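Local coordinates for protein putative short-chain dehydrogenase/reductase (Burkholderia xenovorans, PDB 5IZ4) that probably acts as an NAD(P)-dependent oxidoreductase of the short-chain dehydrogenase/reductase family and binds ADP in its nucleotide pocket, at residues Leu98-Gly103 with Gln134-Ala139. Sequence-based numbering, arbitrary orientation.
With ADP (adenosine-5'-diphosphate), chain B.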
ATOM      1  N   LEU A  98      19.519 -15.544   7.727  1.00 15.62           N
ATOM      2  CA  LEU A  98      19.248 -16.364   6.549  1.00 18.82           C
ATOM      3  C   LEU A  98      18.817 -15.414   5.443  1.00 19.64           C
ATOM      4  O   LEU A  98      17.879 -14.635   5.631  1.00 16.60           O
ATOM      5  CB  LEU A  98      18.150 -17.395   6.827  1.00 14.49           C
ATOM      6  CG  LEU A  98      17.557 -18.080   5.592  1.00 16.00           C
ATOM      7  CD1 LEU A  98      18.595 -18.972   4.922  1.00 18.98           C
ATOM      8  CD2 LEU A  98      16.321 -18.885   6.008  1.00 18.73           C
ATOM      9  N   ILE A  99      19.501 -15.464   4.304  1.00 16.47           N
ATOM     10  CA  ILE A  99      19.160 -14.635   3.148  1.00 15.63           C
ATOM     11  C   ILE A  99      18.682 -15.581   2.046  1.00 19.63           C
ATOM     12  O   ILE A  99      19.479 -16.318   1.451  1.00 17.37           O
ATOM     13  CB  ILE A  99      20.345 -13.783   2.675  1.00 16.96           C
ATOM     14  CG1 ILE A  99      21.182 -13.267   3.857  1.00 18.02           C
ATOM     15  CG2 ILE A  99      19.840 -12.608   1.828  1.00 18.38           C
ATOM     16  CD1 ILE A  99      20.478 -12.247   4.753  1.00 16.94           C
ATOM     17  N   ASN A 100      17.379 -15.565   1.770  1.00 17.61           N
ATOM     18  CA  ASN A 100      16.769 -16.465   0.790  1.00 18.22           C
ATOM     19  C   ASN A 100      16.874 -15.844  -0.598  1.00 19.85           C
ATOM     20  O   ASN A 100      15.993 -15.104  -1.031  1.00 18.09           O
ATOM     21  CB  ASN A 100      15.312 -16.740   1.154  1.00 15.89           C
ATOM     22  CG  ASN A 100      15.173 -17.629   2.375  1.00 18.98           C
ATOM     23  OD1 ASN A 100      15.670 -18.750   2.388  1.00 18.00           O
ATOM     24  ND2 ASN A 100      14.514 -17.122   3.421  1.00 14.35           N
ATOM     25  N   CYS A 101      17.948 -16.174  -1.323  1.00 17.85           N
ATOM     26  CA  CYS A 101      18.142 -15.671  -2.679  1.00 19.17           C
ATOM     27  C   CYS A 101      17.915 -16.725  -3.754  1.00 21.26           C
ATOM     28  O   CYS A 101      17.947 -16.385  -4.941  1.00 20.15           O
ATOM     29  CB  CYS A 101      19.548 -15.085  -2.857  1.00 17.62           C
ATOM     30  SG  CYS A 101      20.023 -13.913  -1.560  1.00 20.15           S
ATOM     31  N   ALA A 102      17.694 -17.978  -3.380  1.00 16.44           N
ATOM     32  CA  ALA A 102      17.401 -18.997  -4.377  1.00 19.27           C
ATOM     33  C   ALA A 102      16.102 -18.645  -5.092  1.00 21.86           C
ATOM     34  O   ALA A 102      15.111 -18.274  -4.453  1.00 21.61           O
ATOM     35  CB  ALA A 102      17.291 -20.367  -3.710  1.00 17.87           C
ATOM     36  N   GLY A 103      16.113 -18.738  -6.416  1.00 20.27           N
ATOM     37  CA  GLY A 103      14.901 -18.442  -7.161  1.00 21.41           C
ATOM     38  C   GLY A 103      15.049 -18.845  -8.609  1.00 20.10           C
ATOM     39  O   GLY A 103      16.143 -19.169  -9.079  1.00 26.16           O
ATOM     40  N   GLN A 134      10.483 -23.427   3.120  1.00 17.80           N
ATOM     41  CA  GLN A 134      11.101 -24.622   3.688  1.00 18.52           C
ATOM     42  C   GLN A 134      12.483 -24.315   4.255  1.00 18.51           C
ATOM     43  O   GLN A 134      12.862 -24.846   5.306  1.00 19.54           O
ATOM     44  CB  GLN A 134      11.166 -25.732   2.632  1.00 16.28           C
ATOM     45  CG  GLN A 134       9.778 -26.323   2.336  1.00 15.37           C
ATOM     46  CD  GLN A 134       9.789 -27.468   1.319  1.00 18.41           C
ATOM     47  OE1 GLN A 134       8.917 -28.335   1.355  1.00 19.24           O
ATOM     48  NE2 GLN A 134      10.753 -27.453   0.393  1.00 20.04           N
ATOM     49  N   MET A 135      13.239 -23.446   3.584  1.00 17.03           N
ATOM     50  CA  MET A 135      14.552 -23.061   4.092  1.00 17.70           C
ATOM     51  C   MET A 135      14.413 -22.275   5.388  1.00 19.37           C
ATOM     52  O   MET A 135      15.125 -22.530   6.368  1.00 18.07           O
ATOM     53  CB  MET A 135      15.293 -22.233   3.038  1.00 18.02           C
ATOM     54  CG  MET A 135      16.770 -22.083   3.316  1.00 21.76           C
ATOM     55  SD  MET A 135      17.614 -23.685   3.227  1.00 22.95           S
ATOM     56  CE  MET A 135      19.017 -23.333   4.283  1.00 25.48           C
ATOM     57  N   THR A 136      13.484 -21.318   5.409  1.00 17.79           N
ATOM     58  CA  THR A 136      13.255 -20.520   6.606  1.00 16.38           C
ATOM     59  C   THR A 136      12.831 -21.402   7.772  1.00 17.26           C
ATOM     60  O   THR A 136      13.394 -21.307   8.868  1.00 17.60           O
ATOM     61  CB  THR A 136      12.197 -19.454   6.330  1.00 16.90           C
ATOM     62  OG1 THR A 136      12.617 -18.613   5.244  1.00 18.53           O
ATOM     63  CG2 THR A 136      12.006 -18.596   7.562  1.00 16.98           C
ATOM     64  N   ARG A 137      11.852 -22.286   7.539  1.00 16.71           N
ATOM     65  CA  ARG A 137      11.400 -23.207   8.580  1.00 16.15           C
ATOM     66  C   ARG A 137      12.547 -24.048   9.121  1.00 20.47           C
ATOM     67  O   ARG A 137      12.644 -24.265  10.337  1.00 18.42           O
ATOM     68  CB  ARG A 137      10.293 -24.121   8.046  1.00 16.82           C
ATOM     69  CG  ARG A 137       9.893 -25.223   9.039  1.00 21.28           C
ATOM     70  CD  ARG A 137       8.699 -26.074   8.556  1.00 22.82           C
ATOM     71  NE  ARG A 137       8.991 -26.819   7.327  1.00 19.72           N
ATOM     72  CZ  ARG A 137       8.077 -27.451   6.600  1.00 21.29           C
ATOM     73  NH1 ARG A 137       6.804 -27.449   6.980  1.00 18.83           N
ATOM     74  NH2 ARG A 137       8.440 -28.099   5.493  1.00 22.03           N
ATOM     75  N   ALA A 138      13.413 -24.556   8.234  1.00 16.63           N
ATOM     76  CA  ALA A 138      14.513 -25.401   8.689  1.00 19.68           C
ATOM     77  C   ALA A 138      15.473 -24.640   9.596  1.00 20.51           C
ATOM     78  O   ALA A 138      16.015 -25.216  10.548  1.00 19.14           O
ATOM     79  CB  ALA A 138      15.265 -25.987   7.489  1.00 20.37           C
ATOM     80  N   ALA A 139      15.660 -23.344   9.340  1.00 19.02           N
ATOM     81  CA  ALA A 139      16.584 -22.495  10.079  1.00 21.21           C
ATOM     82  C   ALA A 139      15.988 -21.895  11.345  1.00 24.06           C
ATOM     83  O   ALA A 139      16.750 -21.408  12.190  1.00 19.27           O
ATOM     84  CB  ALA A 139      17.076 -21.348   9.187  1.00 18.62           C
TER
HETATM   85  PB  ADP B 300      19.492 -12.817  -8.910  1.00 75.41           P
HETATM   86  O1B ADP B 300      18.531 -13.695  -8.029  1.00 78.40           O
HETATM   87  O2B ADP B 300      20.920 -12.572  -8.345  1.00 71.57           O
HETATM   88  O3B ADP B 300      18.857 -11.593  -9.644  1.00 84.00           O
HETATM   89  PA  ADP B 300      20.405 -15.466 -10.098  1.00 60.68           P
HETATM   90  O1A ADP B 300      19.594 -16.483 -11.084  1.00 54.81           O
HETATM   91  O2A ADP B 300      21.943 -15.542 -10.359  1.00 64.01           O
HETATM   92  O3A ADP B 300      19.686 -14.059 -10.227  1.00 75.39           O
HETATM   93  O5' ADP B 300      20.038 -16.205  -8.664  1.00 56.09           O
HETATM   94  C5' ADP B 300      19.205 -17.374  -8.592  1.00 32.72           C
HETATM   95  C4' ADP B 300      20.057 -18.416  -7.865  1.00 31.35           C
HETATM   96  O4' ADP B 300      19.192 -19.471  -7.283  1.00 23.89           O
HETATM   97  C3' ADP B 300      21.066 -19.157  -8.779  1.00 28.52           C
HETATM   98  O3' ADP B 300      22.249 -19.471  -8.101  1.00 36.78           O
HETATM   99  C2' ADP B 300      20.267 -20.459  -9.065  1.00 31.17           C
HETATM  100  O2' ADP B 300      21.228 -21.449  -9.435  1.00 38.43           O
HETATM  101  C1' ADP B 300      19.675 -20.734  -7.695  1.00 22.00           C
HETATM  102  N9  ADP B 300      18.564 -21.704  -7.770  1.00 22.36           N
HETATM  103  C8  ADP B 300      17.622 -21.905  -8.792  1.00 21.72           C
HETATM  104  N7  ADP B 300      16.798 -22.878  -8.481  1.00 21.69           N
HETATM  105  C5  ADP B 300      17.197 -23.332  -7.240  1.00 22.64           C
HETATM  106  C6  ADP B 300      16.715 -24.334  -6.416  1.00 18.53           C
HETATM  107  N6  ADP B 300      15.649 -25.080  -6.796  1.00 22.84           N
HETATM  108  N1  ADP B 300      17.316 -24.554  -5.241  1.00 18.56           N
HETATM  109  C2  ADP B 300      18.377 -23.803  -4.898  1.00 18.47           C
HETATM  110  N3  ADP B 300      18.903 -22.835  -5.626  1.00 23.66           N
HETATM  111  C4  ADP B 300      18.289 -22.612  -6.797  1.00 23.10           C
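With CG swung anti to the backbone N (chi1 166°), L98 reaches from its strand to the helix and splits its two methyls over one face of the helix: CD1 lies 3.9 Å from CG of M135, while CD2 comes within 3.5 Å of CA of T136 and also touches CB of A139. N100 turns its CG anti to the carbonyl carbon instead (chi1 -72°), which carries the amide out to T136. There ND2 gives OG1 of T136 a weak, bent hydrogen bond (3.0 Å, 132° at the hydrogen), and OD1 rests 3.6 Å from CB of M135. Both polar groups have further partners, ND2 in OD1 of N157 and OG1 in the carbonyl of L132, one turn back along the helix, so a short buried polar chain runs from strand 153-158 through N100 into the helix. This is the layered packing of a Rossmann fold: helix segment 134-139, part of helix 118-146, runs nearly antiparallel to strand segment 98-100 of the central strand 97-100, with axes 9.5 Å apart, and M135 also leans on T20 of strand 16-20 and C81 of helix 78-92. Past the strand's C-terminal end the chain enters the ADP pocket, where N of G103 donates a hydrogen bond of 3.3 Å to O4' of the ribose and CB of A102 sits 3.5 Å from N3 of the adenine.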